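Local atomic coordinates of uncharacterized protein (Aeromonas hydrophila J-1, PDB entry 6R1J), a protein that serves as the AhlC component of the tripartite alpha-pore-forming toxin AHL, which probably forms pores in target membranes. Residues Ala11-Ala16 with Gly38-Ala43; Ala59-Leu64 with Val85-Gln90; Val218-Asn223 with Val258-Val263. The protein carries 3 engineered substitutions. One frame throughout, in Å; residues are numbered along the deposited sequence. Where two conformers were deposited one is given.

Overall arrangement
All three contacts join helices of one elongated bundle, but they differ in burial. Contact 3 is buried, with three of its four touching residues inside the protein, whereas contacts 1 and 2 are partly buried, each with a more open margin. Contacts 1 and 2 share helix 28-70, yet their centres stand about 33 Å apart. Contacts 2 and 3 are closer, about 15 Å between centres, and touch directly: Glu63 of contact 2 forms a salt bridge with Arg259 of contact 3. Methyl packing is common to all; a polar margin borders each, formed by glutamine in contact 1, arginine in contact 2 and lysine in contact 3. Contacts 1 and 3 also meet the second subunit.

Contact 1: residues Ala11-Ala16 with Gly38-Ala43; sequences ANMQQA and GEVVAA
Met13 runs extended as far as its sulfur and then bends at chi3 (80°), which swings the terminal methyl towards Val40. On the other helix, Val40 holds CG1 opposite its backbone nitrogen (chi1 169°), placing that methyl in the path of the methionine. The result is a single apolar touch, Met13 CE to Val40 CG1 at 3.8 Å, with the two side chains lying at about a right angle. The same methionine packs on Phe207 and Phe211 of helix 163-236 and on Leu45, so the buried side chain is packed between helices 28-70 and 163-236.

Val41 points towards helix 5-21 and carries the largest share of the buried surface. Its two methyls divide the work: CG1 lies 4.2 Å from Gln14 CG, while CG2 approaches Met13 O at 4.4 Å. Beyond this pair a water is 3.0 Å from Gln14 NE2, whose N-H it accepts; its separation from Val41 O is too short to be trusted, which makes the bridge doubtful.

The short axes approach to 10.1 Å with directions 135° apart, and helix 28-70 has a wider pi-type turn at 40-43. Packing of this kind, between consecutive helices running in broadly opposite senses, belongs to the up-and-down helical bundle expected of ClyA-like alpha-pore-forming toxins.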
loop_
_atom_site.group_PDB
_atom_site.type_symbol
_atom_site.label_atom_id
_atom_site.label_comp_id
_atom_site.label_asym_id
_atom_site.label_seq_id
_atom_site.Cartn_x
_atom_site.Cartn_y
_atom_site.Cartn_z
ATOM N N ALA A 11 21.621 -0.292 11.423
ATOM C CA ALA A 11 21.025 -1.548 11.907
ATOM C C ALA A 11 19.834 -1.931 11.021
ATOM O O ALA A 11 19.730 -3.114 10.624
ATOM C CB ALA A 11 20.630 -1.403 13.358
ATOM N N ASN A 12 18.984 -0.963 10.707
ATOM C CA ASN A 12 17.768 -1.160 9.887
ATOM C C ASN A 12 18.176 -1.574 8.468
ATOM O O ASN A 12 17.527 -2.467 7.918
ATOM C CB ASN A 12 16.885 0.085 9.909
ATOM C CG ASN A 12 16.306 0.345 11.288
ATOM O OD1 ASN A 12 16.130 -0.599 12.041
ATOM N ND2 ASN A 12 16.036 1.598 11.616
ATOM N N MET A 13 19.174 -0.922 7.902
ATOM C CA MET A 13 19.710 -1.261 6.561
ATOM C C MET A 13 20.252 -2.694 6.570
ATOM O O MET A 13 19.951 -3.412 5.621
ATOM C CB MET A 13 20.791 -0.284 6.144
ATOM C CG MET A 13 20.223 1.050 5.724
ATOM S SD MET A 13 21.491 2.312 5.479
ATOM C CE MET A 13 22.085 1.876 3.853
ATOM N N GLN A 14 20.931 -3.125 7.635
ATOM C CA GLN A 14 21.463 -4.519 7.753
ATOM C C GLN A 14 20.307 -5.531 7.739
ATOM O O GLN A 14 20.389 -6.555 7.012
ATOM C CB GLN A 14 22.399 -4.646 8.967
ATOM C CG GLN A 14 23.722 -3.912 8.776
ATOM C CD GLN A 14 24.453 -3.624 10.068
ATOM O OE1 GLN A 14 23.847 -3.594 11.121
ATOM N NE2 GLN A 14 25.743 -3.330 9.983
ATOM N N GLN A 15 19.224 -5.255 8.449
ATOM C CA GLN A 15 18.035 -6.135 8.429
ATOM C C GLN A 15 17.405 -6.125 7.035
ATOM O O GLN A 15 17.051 -7.200 6.542
ATOM C CB GLN A 15 16.980 -5.654 9.414
ATOM C CG GLN A 15 15.620 -6.319 9.234
ATOM C CD GLN A 15 15.610 -7.800 9.563
ATOM O OE1 GLN A 15 15.123 -8.190 10.634
ATOM N NE2 GLN A 15 16.143 -8.636 8.663
ATOM N N ALA A 16 17.210 -4.963 6.425
ATOM C CA ALA A 16 16.507 -4.926 5.122
ATOM C C ALA A 16 17.329 -5.752 4.116
ATOM O O ALA A 16 16.720 -6.519 3.339
ATOM C CB ALA A 16 16.287 -3.521 4.643
ATOM N N GLY A 38 24.277 -5.546 -0.904
ATOM C CA GLY A 38 25.342 -6.399 -0.358
ATOM C C GLY A 38 26.632 -5.619 -0.178
ATOM O O GLY A 38 27.252 -5.756 0.904
ATOM N N GLU A 39 27.027 -4.849 -1.195
ATOM C CA GLU A 39 28.259 -4.017 -1.192
ATOM C C GLU A 39 28.109 -2.875 -0.176
ATOM O O GLU A 39 29.105 -2.470 0.401
ATOM C CB GLU A 39 28.529 -3.397 -2.563
ATOM C CG GLU A 39 28.891 -4.390 -3.655
ATOM C CD GLU A 39 28.709 -3.848 -5.073
ATOM O OE1 GLU A 39 28.202 -2.697 -5.244
ATOM O OE2 GLU A 39 29.063 -4.577 -6.031
ATOM N N VAL A 40 26.917 -2.304 -0.025
ATOM C CA VAL A 40 26.690 -1.203 0.961
ATOM C C VAL A 40 26.928 -1.756 2.363
ATOM O O VAL A 40 27.622 -1.101 3.125
ATOM C CB VAL A 40 25.284 -0.592 0.825
ATOM C CG1 VAL A 40 24.944 0.321 1.975
ATOM C CG2 VAL A 40 25.187 0.194 -0.456
ATOM N N VAL A 41 26.374 -2.918 2.670
ATOM C CA VAL A 41 26.467 -3.532 4.021
ATOM C C VAL A 41 27.913 -3.982 4.276
ATOM O O VAL A 41 28.414 -3.704 5.392
ATOM C CB VAL A 41 25.443 -4.660 4.188
ATOM C CG1 VAL A 41 25.739 -5.515 5.408
ATOM C CG2 VAL A 41 24.036 -4.075 4.226
ATOM N N ALA A 42 28.575 -4.571 3.273
ATOM C CA ALA A 42 29.958 -5.101 3.388
ATOM C C ALA A 42 30.999 -3.976 3.475
ATOM O O ALA A 42 31.847 -4.047 4.339
ATOM C CB ALA A 42 30.292 -5.989 2.211
ATOM N N ALA A 43 30.968 -3.003 2.571
ATOM C CA ALA A 43 32.048 -2.014 2.387
ATOM C C ALA A 43 31.665 -0.608 2.895
ATOM O O ALA A 43 32.460 -0.033 3.638
ATOM C CB ALA A 43 32.426 -2.003 0.927
HETATM O O HOH W 1 27.665 -3.566 7.694
#

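Contact 2: residues Ala59-Leu64 with Val85-Gln90; sequences AARLEL and VDLVQQ
Leu62 meets Val88 in the apolar half of this contact, where three methyl pairs fall within 4.2 Å. CD1 of Leu62 addresses both branches of Val88, at 3.8 Å from CG2 and 3.9 Å from CG1, while Leu62 CD2 reaches Val88 CG1 at 4.2 Å. The leucine is placed there by a first torsion that sets CG opposite its own backbone nitrogen (chi1 -178°), projecting the fork of the side chain across the gap. Leucine and valine lie at about a right angle, and CD1 is almost equally far from both valine methyls. With their CA atoms 7.7 Å apart, Leu62 and Val88 are also the nearest backbone positions, and both are buried, which locates the inner part of the contact.

The charged part is looser and lies at the solvent margin. Arg61 stretches fully from CG to NE, bringing its guanidinium alongside helix 78-157, where NH1 stands 4.2 Å from Leu87 CD2. The methyl approaches the planar group obliquely, and this is a packing touch with no hydrogen bond between the segments. The polar partner of Arg61 NH1 is OE2 of Glu91, one residue past the end of 85-90; this salt bridge, which lies outside the two segments, probably keeps the guanidinium beside Leu87.

Helices 28-70 and 78-157 follow one another in the chain, joined by the short connection 71-77. Helix 163-236 packs on both segments, Leu228 against Leu62 and Val235 against Val85, while Val258 packs on Leu62 from the C-terminal helix 244-264.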
loop_
_atom_site.group_PDB
_atom_site.type_symbol
_atom_site.label_atom_id
_atom_site.label_comp_id
_atom_site.label_asym_id
_atom_site.label_seq_id
_atom_site.Cartn_x
_atom_site.Cartn_y
_atom_site.Cartn_z
ATOM N N ALA A 59 36.026 16.073 17.168
ATOM C CA ALA A 59 35.203 17.061 17.895
ATOM C C ALA A 59 35.660 17.116 19.366
ATOM O O ALA A 59 35.761 18.216 19.868
ATOM C CB ALA A 59 33.750 16.776 17.759
ATOM N N ALA A 60 35.951 15.981 19.988
ATOM C CA ALA A 60 36.365 15.924 21.414
ATOM C C ALA A 60 37.667 16.722 21.561
ATOM O O ALA A 60 37.738 17.588 22.429
ATOM C CB ALA A 60 36.530 14.508 21.872
ATOM N N ARG A 61 38.627 16.502 20.674
ATOM C CA ARG A 61 39.911 17.238 20.731
ATOM C C ARG A 61 39.662 18.738 20.517
ATOM O O ARG A 61 40.202 19.564 21.318
ATOM C CB ARG A 61 40.888 16.603 19.753
ATOM C CG ARG A 61 42.059 17.489 19.360
ATOM C CD ARG A 61 43.001 16.770 18.412
ATOM N NE ARG A 61 43.977 17.720 17.903
ATOM C CZ ARG A 61 45.170 17.950 18.433
ATOM N NH1 ARG A 61 45.961 18.871 17.903
ATOM N NH2 ARG A 61 45.583 17.250 19.472
ATOM N N LEU A 62 38.865 19.130 19.520
ATOM C CA LEU A 62 38.656 20.565 19.239
ATOM C C LEU A 62 37.825 21.223 20.357
ATOM O O LEU A 62 38.070 22.399 20.637
ATOM C CB LEU A 62 38.023 20.767 17.859
ATOM C CG LEU A 62 37.820 22.226 17.459
ATOM C CD1 LEU A 62 39.113 23.012 17.498
ATOM C CD2 LEU A 62 37.191 22.315 16.083
ATOM N N GLU A 63 36.849 20.522 20.941
ATOM C CA GLU A 63 36.046 21.073 22.064
ATOM C C GLU A 63 36.987 21.548 23.190
ATOM O O GLU A 63 36.832 22.721 23.646
ATOM C CB GLU A 63 35.074 20.043 22.623
ATOM C CG GLU A 63 34.296 20.574 23.807
ATOM C CD GLU A 63 33.351 19.571 24.469
ATOM O OE1 GLU A 63 32.363 20.016 25.013
ATOM O OE2 GLU A 63 33.576 18.367 24.342
ATOM N N LEU A 64 37.956 20.725 23.574
ATOM C CA LEU A 64 38.906 21.097 24.670
ATOM C C LEU A 64 39.843 22.238 24.203
ATOM O O LEU A 64 40.054 23.216 24.934
ATOM C CB LEU A 64 39.643 19.824 25.081
ATOM C CG LEU A 64 40.653 19.954 26.221
ATOM C CD1 LEU A 64 40.022 20.619 27.435
ATOM C CD2 LEU A 64 41.202 18.579 26.575
ATOM N N VAL A 85 44.555 28.815 14.541
ATOM C CA VAL A 85 43.635 28.823 13.373
ATOM C C VAL A 85 44.235 27.905 12.308
ATOM O O VAL A 85 43.490 27.012 11.809
ATOM C CB VAL A 85 43.360 30.247 12.859
ATOM C CG1 VAL A 85 42.636 30.234 11.530
ATOM C CG2 VAL A 85 42.579 31.069 13.881
ATOM N N ASP A 86 45.540 28.044 12.041
ATOM C CA ASP A 86 46.244 27.203 11.040
ATOM C C ASP A 86 46.146 25.746 11.466
ATOM O O ASP A 86 45.851 24.910 10.610
ATOM C CB ASP A 86 47.735 27.519 10.891
ATOM C CG ASP A 86 48.075 28.779 10.114
ATOM O OD1 ASP A 86 47.144 29.388 9.552
ATOM O OD2 ASP A 86 49.295 29.131 10.073
ATOM N N LEU A 87 46.472 25.435 12.716
ATOM C CA LEU A 87 46.443 24.035 13.199
ATOM C C LEU A 87 45.010 23.443 13.056
ATOM O O LEU A 87 44.869 22.279 12.598
ATOM C CB LEU A 87 46.907 24.026 14.650
ATOM C CG LEU A 87 46.823 22.664 15.325
ATOM C CD1 LEU A 87 47.881 21.732 14.751
ATOM C CD2 LEU A 87 46.941 22.798 16.836
ATOM N N VAL A 88 43.983 24.199 13.440
ATOM C CA VAL A 88 42.560 23.727 13.396
ATOM C C VAL A 88 42.164 23.544 11.913
ATOM O O VAL A 88 41.627 22.473 11.596
ATOM C CB VAL A 88 41.602 24.685 14.133
ATOM C CG1 VAL A 88 40.138 24.308 13.913
ATOM C CG2 VAL A 88 41.898 24.759 15.631
ATOM N N GLN A 89 42.468 24.520 11.038
ATOM C CA GLN A 89 42.156 24.424 9.571
ATOM C C GLN A 89 42.783 23.144 8.995
ATOM O O GLN A 89 42.101 22.453 8.206
ATOM C CB GLN A 89 42.582 25.682 8.819
ATOM C CG GLN A 89 41.605 26.835 9.000
ATOM C CD GLN A 89 42.026 28.107 8.298
ATOM O OE1 GLN A 89 43.158 28.240 7.819
ATOM N NE2 GLN A 89 41.127 29.082 8.268
ATOM N N GLN A 90 43.994 22.781 9.436
ATOM C CA GLN A 90 44.737 21.573 8.980
ATOM C C GLN A 90 44.074 20.307 9.504
ATOM O O GLN A 90 44.177 19.235 8.856
ATOM C CB GLN A 90 46.179 21.622 9.481
ATOM C CG GLN A 90 46.997 22.727 8.827
ATOM C CD GLN A 90 48.363 22.884 9.459
ATOM O OE1 GLN A 90 48.800 22.048 10.254
ATOM N NE2 GLN A 90 49.038 23.970 9.108
#

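Contact 3: residues Val218-Asn223 with Val258-Val263; sequences VSKVGN and VRTLQV
The peptide group following Val221 is the flat group met across this contact, where Leu261 CD2 lies 3.7 Å from Val221 O. The methyl stands off the peptide plane, and the angle C-O···CD2 is near 121°, so it comes in beside the oxygen and does not sit over the middle of the amide. The same CD2 lies 4.1 Å from Val221 CG1, giving one leucine methyl both a carbonyl oxygen and a valine branch as neighbours. Leu261 sets CG beside its backbone nitrogen (chi1 -75°); CD1 continues the extended chain, and the touching methyl, CD2, is the branch turned off it. Val221 and Leu261 meet at about a right angle, with their CA atoms 6.2 Å apart, the closest backbone pair of the two segments.

Helix 244-264 here lies against helix 163-236 in the helical bundle toward one end of the elongated molecule, beside helices 28-70 and 78-157, consistent with the helical bundles of ClyA-like alpha-pore-forming toxins.

Towards the exposed side, Lys220 extends along its chain and bends only at chi4, which brings NZ to 4.0 Å from Thr260 CG2. That is a packing contact; the hydrogen bond of NZ goes to Asp264 OD2. Asp264 and Thr224 also bind a sodium ion seen here, so the carboxylate has a lysine and a metal nearby and is probably ionised. Thr260, whose side chain is about 4 Å from the sodium and packs on Thr224, receives a hydrogen bond at OG1 from Gln177 NE2 of the second subunit.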
loop_
_atom_site.group_PDB
_atom_site.type_symbol
_atom_site.label_atom_id
_atom_site.label_comp_id
_atom_site.label_asym_id
_atom_site.label_seq_id
_atom_site.Cartn_x
_atom_site.Cartn_y
_atom_site.Cartn_z
ATOM N N VAL A 218 24.637 12.293 7.384
ATOM C CA VAL A 218 26.019 12.527 6.904
ATOM C C VAL A 218 26.084 13.928 6.327
ATOM O O VAL A 218 27.064 14.675 6.571
ATOM C CB VAL A 218 26.478 11.473 5.893
ATOM C CG1 VAL A 218 27.809 11.864 5.306
ATOM C CG2 VAL A 218 26.570 10.107 6.539
ATOM N N SER A 219 25.060 14.316 5.573
ATOM C CA SER A 219 25.045 15.642 4.943
ATOM C C SER A 219 24.974 16.713 6.056
ATOM O O SER A 219 25.682 17.738 5.955
ATOM C CB SER A 219 23.913 15.761 3.941
ATOM O OG SER A 219 23.786 17.092 3.527
ATOM N N LYS A 220 24.190 16.474 7.106
ATOM C CA LYS A 220 24.054 17.459 8.230
ATOM C C LYS A 220 25.428 17.605 8.885
ATOM O O LYS A 220 25.878 18.720 9.062
ATOM C CB LYS A 220 22.941 17.011 9.186
ATOM C CG LYS A 220 22.617 18.044 10.260
ATOM C CD LYS A 220 21.446 17.705 11.158
ATOM C CE LYS A 220 21.027 18.920 11.989
ATOM N NZ LYS A 220 22.181 19.551 12.699
ATOM N N VAL A 221 26.150 16.501 9.068
ATOM C CA VAL A 221 27.505 16.516 9.680
ATOM C C VAL A 221 28.445 17.377 8.822
ATOM O O VAL A 221 29.177 18.215 9.384
ATOM C CB VAL A 221 27.999 15.087 9.934
ATOM C CG1 VAL A 221 29.496 15.016 10.082
ATOM C CG2 VAL A 221 27.285 14.466 11.135
ATOM N N GLY A 222 28.488 17.151 7.509
ATOM C CA GLY A 222 29.242 18.000 6.571
ATOM C C GLY A 222 28.852 19.468 6.659
ATOM O O GLY A 222 29.761 20.311 6.684
ATOM N N ASN A 223 27.566 19.792 6.744
ATOM C CA ASN A 223 27.103 21.205 6.829
ATOM C C ASN A 223 27.669 21.831 8.125
ATOM O O ASN A 223 28.182 22.968 8.087
ATOM C CB ASN A 223 25.573 21.330 6.760
ATOM C CG ASN A 223 24.961 20.886 5.440
ATOM O OD1 ASN A 223 25.628 20.870 4.404
ATOM N ND2 ASN A 223 23.690 20.509 5.463
ATOM N N VAL A 258 31.030 22.563 17.165
ATOM C CA VAL A 258 31.727 21.341 17.646
ATOM C C VAL A 258 30.748 20.505 18.461
ATOM O O VAL A 258 30.719 19.301 18.271
ATOM C CB VAL A 258 32.979 21.649 18.479
ATOM C CG1 VAL A 258 33.508 20.400 19.168
ATOM C CG2 VAL A 258 34.046 22.271 17.614
ATOM N N ARG A 259 29.994 21.128 19.362
ATOM C CA ARG A 259 29.021 20.386 20.215
ATOM C C ARG A 259 27.872 19.864 19.347
ATOM O O ARG A 259 27.324 18.802 19.649
ATOM C CB ARG A 259 28.550 21.298 21.350
ATOM C CG ARG A 259 29.691 21.486 22.337
ATOM C CD ARG A 259 29.373 22.244 23.595
ATOM N NE ARG A 259 30.550 22.091 24.455
ATOM C CZ ARG A 259 30.907 22.981 25.349
ATOM N NH1 ARG A 259 30.189 24.074 25.445
ATOM N NH2 ARG A 259 31.982 22.807 26.096
ATOM N N THR A 260 27.468 20.604 18.322
ATOM C CA THR A 260 26.467 20.093 17.355
ATOM C C THR A 260 26.993 18.793 16.754
ATOM O O THR A 260 26.242 17.833 16.684
ATOM C CB THR A 260 26.045 21.172 16.360
ATOM O OG1 THR A 260 25.543 22.239 17.162
ATOM C CG2 THR A 260 24.958 20.700 15.404
ATOM N N LEU A 261 28.236 18.723 16.299
ATOM C CA LEU A 261 28.753 17.464 15.697
ATOM C C LEU A 261 28.614 16.293 16.670
ATOM O O LEU A 261 28.306 15.145 16.245
ATOM C CB LEU A 261 30.240 17.623 15.410
ATOM C CG LEU A 261 30.636 18.461 14.226
ATOM C CD1 LEU A 261 32.146 18.604 14.209
ATOM C CD2 LEU A 261 30.121 17.856 12.920
ATOM N N GLN A 262 28.951 16.542 17.936
ATOM C CA GLN A 262 28.973 15.465 18.966
ATOM C C GLN A 262 27.558 14.950 19.130
ATOM O O GLN A 262 27.395 13.758 19.339
ATOM C CB GLN A 262 29.541 15.954 20.301
ATOM C CG GLN A 262 30.954 16.451 20.146
ATOM C CD GLN A 262 31.488 17.095 21.409
ATOM O OE1 GLN A 262 30.891 18.009 21.986
ATOM N NE2 GLN A 262 32.636 16.606 21.834
ATOM N N VAL A 263 26.573 15.828 19.027
ATOM C CA VAL A 263 25.170 15.377 19.161
ATOM C C VAL A 263 24.809 14.594 17.900
ATOM O O VAL A 263 24.305 13.506 18.027
ATOM C CB VAL A 263 24.208 16.555 19.396
ATOM C CG1 VAL A 263 22.767 16.111 19.282
ATOM C CG2 VAL A 263 24.440 17.222 20.739
#